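Local coordinates for protein peroxisomal catalase A (PDB 1A4E) that breaks down hydrogen peroxide to water and oxygen with the help of haem, probably protecting the cell from peroxide made by peroxisomal oxidases, at residues A160-T168 / H456-R467. Residues are numbered along the deposited sequence; the frame is centred on the assembly and turned at random.
Sequences ADMFWDFLT and HVEGACPQIQQR
The CA atoms of Asp161, Asp165 and Thr168 in helix 160-168 lie nearest those of Ala460, Ile464 and Arg467 in turn, as helix 462-467 passes at 42°; their axes, taken over these segments, come within 9.5 Å of each other. A type I turn, Val457 to Ala460, leads into that helix, and Asp161 OD1 accepts the backbone N-H of its N-cap residue Cys461 (N to OD1 2.9 Å) on the syn side of the carboxylate. With CG anti to the carbonyl carbon (chi1 -73°), the Trp164 indole stands between Phe163 CD1 on one face and Val457 CG2 on the other. Trp164 NE1 donates to His456 ND1 (3.0 Å), tilted from both ring planes. His456 also turns an edge to Phe163, placing CE1 over the centre of the phenyl face. Replacing Trp164 by an alanine is likely to leave His456 ND1 without this donor and to open a gap beside Val457. Further toward the C-terminal end of both segments, Ile464 CG2 packs on Trp164 CB at 3.8 Å, and Arg467 NH1 forms a salt bridge with Asp165 OD1 (2.9 Å). Tyr388 and Asn391 of the second subunit also bind the Asp165 carboxylate, tying this interdomain contact to the tetramer interface. Arg467 NH2 also donates to Gln463 OE1, which would help fix the guanidinium. Helix 160-168, packed against helices 141-149 and 176-182, thus joins the catalase family region to the C-terminal helices, where Val468 and Phe472 extend the apolar contact around Trp164.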
loop_
_atom_site.group_PDB
_atom_site.type_symbol
_atom_site.label_atom_id
_atom_site.label_comp_id
_atom_site.label_asym_id
_atom_site.label_seq_id
_atom_site.Cartn_x
_atom_site.Cartn_y
_atom_site.Cartn_z
ATOM N N ALA B 160 -23.252 24.513 -1.111
ATOM C CA ALA B 160 -23.406 25.669 -0.239
ATOM C C ALA B 160 -24.236 25.364 0.999
ATOM O O ALA B 160 -24.024 25.992 2.034
ATOM C CB ALA B 160 -24.070 26.817 -0.988
ATOM N N ASP B 161 -25.166 24.404 0.939
ATOM C CA ASP B 161 -25.910 23.978 2.120
ATOM C C ASP B 161 -24.995 23.307 3.122
ATOM O O ASP B 161 -25.150 23.605 4.299
ATOM C CB ASP B 161 -27.013 22.965 1.813
ATOM C CG ASP B 161 -28.130 23.439 0.896
ATOM O OD1 ASP B 161 -28.326 24.640 0.767
ATOM O OD2 ASP B 161 -28.803 22.601 0.304
ATOM N N MET B 162 -24.056 22.422 2.723
ATOM C CA MET B 162 -23.119 21.805 3.665
ATOM C C MET B 162 -22.228 22.865 4.301
ATOM O O MET B 162 -22.041 22.896 5.517
ATOM C CB MET B 162 -22.107 20.848 3.051
ATOM C CG MET B 162 -22.474 19.673 2.201
ATOM S SD MET B 162 -20.947 18.768 1.859
ATOM C CE MET B 162 -20.141 19.689 0.583
ATOM N N PHE B 163 -21.678 23.717 3.421
ATOM C CA PHE B 163 -20.744 24.761 3.789
ATOM C C PHE B 163 -21.321 25.632 4.890
ATOM O O PHE B 163 -20.755 25.712 5.977
ATOM C CB PHE B 163 -20.442 25.565 2.529
ATOM C CG PHE B 163 -19.378 26.653 2.617
ATOM C CD1 PHE B 163 -19.599 27.843 3.322
ATOM C CD2 PHE B 163 -18.172 26.466 1.941
ATOM C CE1 PHE B 163 -18.620 28.836 3.348
ATOM C CE2 PHE B 163 -17.199 27.469 1.969
ATOM C CZ PHE B 163 -17.419 28.651 2.672
ATOM N N TRP B 164 -22.469 26.258 4.632
ATOM C CA TRP B 164 -23.061 27.138 5.619
ATOM C C TRP B 164 -23.791 26.438 6.746
ATOM O O TRP B 164 -23.893 27.020 7.825
ATOM C CB TRP B 164 -23.985 28.107 4.911
ATOM C CG TRP B 164 -23.184 29.148 4.142
ATOM C CD1 TRP B 164 -23.223 29.184 2.774
ATOM C CD2 TRP B 164 -22.369 30.117 4.678
ATOM N NE1 TRP B 164 -22.435 30.169 2.437
ATOM C CE2 TRP B 164 -21.908 30.749 3.524
ATOM C CE3 TRP B 164 -21.946 30.563 5.930
ATOM C CZ2 TRP B 164 -21.025 31.822 3.594
ATOM C CZ3 TRP B 164 -21.060 31.639 6.004
ATOM C CH2 TRP B 164 -20.605 32.264 4.844
ATOM N N ASP B 165 -24.267 25.193 6.564
ATOM C CA ASP B 165 -24.912 24.474 7.654
ATOM C C ASP B 165 -23.923 24.172 8.767
ATOM O O ASP B 165 -24.278 24.316 9.936
ATOM C CB ASP B 165 -25.500 23.146 7.191
ATOM C CG ASP B 165 -26.443 22.486 8.182
ATOM O OD1 ASP B 165 -27.094 23.193 8.937
ATOM O OD2 ASP B 165 -26.549 21.263 8.200
ATOM N N PHE B 166 -22.683 23.783 8.437
ATOM C CA PHE B 166 -21.690 23.524 9.459
ATOM C C PHE B 166 -21.335 24.823 10.184
ATOM O O PHE B 166 -21.332 24.866 11.414
ATOM C CB PHE B 166 -20.422 22.918 8.838
ATOM C CG PHE B 166 -19.348 22.642 9.883
ATOM C CD1 PHE B 166 -19.381 21.449 10.616
ATOM C CD2 PHE B 166 -18.353 23.602 10.141
ATOM C CE1 PHE B 166 -18.423 21.225 11.611
ATOM C CE2 PHE B 166 -17.406 23.367 11.135
ATOM C CZ PHE B 166 -17.441 22.181 11.868
ATOM N N LEU B 167 -21.046 25.890 9.428
ATOM C CA LEU B 167 -20.618 27.155 10.011
ATOM C C LEU B 167 -21.652 27.882 10.857
ATOM O O LEU B 167 -21.291 28.492 11.857
ATOM C CB LEU B 167 -20.139 28.067 8.888
ATOM C CG LEU B 167 -18.905 27.575 8.121
ATOM C CD1 LEU B 167 -18.630 28.497 6.945
ATOM C CD2 LEU B 167 -17.710 27.511 9.060
ATOM N N THR B 168 -22.935 27.797 10.506
ATOM C CA THR B 168 -23.987 28.449 11.270
ATOM C C THR B 168 -24.503 27.619 12.442
ATOM O O THR B 168 -25.323 28.121 13.215
ATOM C CB THR B 168 -25.179 28.816 10.347
ATOM O OG1 THR B 168 -25.721 27.608 9.805
ATOM C CG2 THR B 168 -24.749 29.788 9.257
ATOM N N HIS B 456 -22.351 33.636 -2.791
ATOM C CA HIS B 456 -22.105 32.271 -2.347
ATOM C C HIS B 456 -23.327 31.715 -1.610
ATOM O O HIS B 456 -23.754 30.592 -1.878
ATOM C CB HIS B 456 -20.864 32.296 -1.454
ATOM C CG HIS B 456 -20.367 30.923 -1.046
ATOM N ND1 HIS B 456 -20.902 30.098 -0.159
ATOM C CD2 HIS B 456 -19.256 30.309 -1.570
ATOM C CE1 HIS B 456 -20.171 29.015 -0.121
ATOM N NE2 HIS B 456 -19.187 29.151 -0.974
ATOM N N VAL B 457 -23.907 32.512 -0.698
ATOM C CA VAL B 457 -25.079 32.149 0.104
ATOM C C VAL B 457 -26.324 31.989 -0.758
ATOM O O VAL B 457 -27.211 31.207 -0.418
ATOM C CB VAL B 457 -25.333 33.230 1.191
ATOM C CG1 VAL B 457 -26.533 32.927 2.064
ATOM C CG2 VAL B 457 -24.170 33.214 2.146
ATOM N N GLU B 458 -26.382 32.719 -1.876
ATOM C CA GLU B 458 -27.476 32.666 -2.832
ATOM C C GLU B 458 -27.843 31.241 -3.251
ATOM O O GLU B 458 -29.018 30.894 -3.390
ATOM C CB GLU B 458 -27.030 33.535 -4.008
ATOM C CG GLU B 458 -27.896 33.637 -5.251
ATOM C CD GLU B 458 -27.682 32.494 -6.234
ATOM O OE1 GLU B 458 -26.613 32.436 -6.849
ATOM O OE2 GLU B 458 -28.579 31.661 -6.360
ATOM N N GLY B 459 -26.813 30.401 -3.410
ATOM C CA GLY B 459 -26.983 29.013 -3.804
ATOM C C GLY B 459 -27.426 28.084 -2.679
ATOM O O GLY B 459 -27.383 26.863 -2.845
ATOM N N ALA B 460 -27.857 28.607 -1.525
ATOM C CA ALA B 460 -28.295 27.768 -0.425
ATOM C C ALA B 460 -29.806 27.774 -0.219
ATOM O O ALA B 460 -30.552 28.588 -0.761
ATOM C CB ALA B 460 -27.627 28.222 0.867
ATOM N N CYS B 461 -30.214 26.795 0.591
ATOM C CA CYS B 461 -31.582 26.536 1.020
ATOM C C CYS B 461 -32.086 27.697 1.887
ATOM O O CYS B 461 -31.299 28.233 2.672
ATOM C CB CYS B 461 -31.529 25.186 1.762
ATOM S SG CYS B 461 -32.625 24.878 3.168
ATOM N N PRO B 462 -33.346 28.155 1.775
ATOM C CA PRO B 462 -33.888 29.316 2.486
ATOM C C PRO B 462 -33.735 29.387 4.008
ATOM O O PRO B 462 -33.435 30.467 4.522
ATOM C CB PRO B 462 -35.333 29.350 2.026
ATOM C CG PRO B 462 -35.629 27.920 1.648
ATOM C CD PRO B 462 -34.358 27.578 0.896
ATOM N N GLN B 463 -33.917 28.274 4.744
ATOM C CA GLN B 463 -33.735 28.279 6.196
ATOM C C GLN B 463 -32.255 28.344 6.609
ATOM O O GLN B 463 -31.939 28.870 7.677
ATOM C CB GLN B 463 -34.399 27.030 6.837
ATOM C CG GLN B 463 -33.982 25.654 6.303
ATOM C CD GLN B 463 -34.019 24.530 7.336
ATOM O OE1 GLN B 463 -32.990 24.188 7.930
ATOM N NE2 GLN B 463 -35.169 23.905 7.573
ATOM N N ILE B 464 -31.330 27.828 5.775
ATOM C CA ILE B 464 -29.896 27.934 6.021
ATOM C C ILE B 464 -29.454 29.364 5.712
ATOM O O ILE B 464 -28.637 29.913 6.454
ATOM C CB ILE B 464 -29.144 26.881 5.140
ATOM C CG1 ILE B 464 -29.296 25.535 5.822
ATOM C CG2 ILE B 464 -27.663 27.196 4.966
ATOM C CD1 ILE B 464 -28.633 24.351 5.104
ATOM N N GLN B 465 -30.005 29.992 4.659
ATOM C CA GLN B 465 -29.702 31.380 4.321
ATOM C C GLN B 465 -30.109 32.315 5.446
ATOM O O GLN B 465 -29.384 33.255 5.762
ATOM C CB GLN B 465 -30.442 31.847 3.087
ATOM C CG GLN B 465 -30.038 31.203 1.788
ATOM C CD GLN B 465 -30.824 31.778 0.626
ATOM O OE1 GLN B 465 -32.053 31.806 0.642
ATOM N NE2 GLN B 465 -30.131 32.260 -0.408
ATOM N N GLN B 466 -31.257 32.038 6.077
ATOM C CA GLN B 466 -31.728 32.855 7.173
ATOM C C GLN B 466 -30.770 32.766 8.348
ATOM O O GLN B 466 -30.501 33.782 8.988
ATOM C CB GLN B 466 -33.131 32.407 7.597
ATOM C CG GLN B 466 -33.795 33.356 8.608
ATOM C CD GLN B 466 -33.733 34.831 8.204
ATOM O OE1 GLN B 466 -34.147 35.227 7.110
ATOM N NE2 GLN B 466 -33.169 35.669 9.074
ATOM N N ARG B 467 -30.212 31.571 8.592
ATOM C CA ARG B 467 -29.236 31.384 9.658
ATOM C C ARG B 467 -27.912 32.094 9.407
ATOM O O ARG B 467 -27.223 32.486 10.353
ATOM C CB ARG B 467 -28.931 29.926 9.855
ATOM C CG ARG B 467 -30.126 29.100 10.234
ATOM C CD ARG B 467 -29.534 27.777 10.599
ATOM N NE ARG B 467 -30.372 26.680 10.170
ATOM C CZ ARG B 467 -29.864 25.453 10.069
ATOM N NH1 ARG B 467 -28.577 25.198 10.357
ATOM N NH2 ARG B 467 -30.668 24.469 9.671
#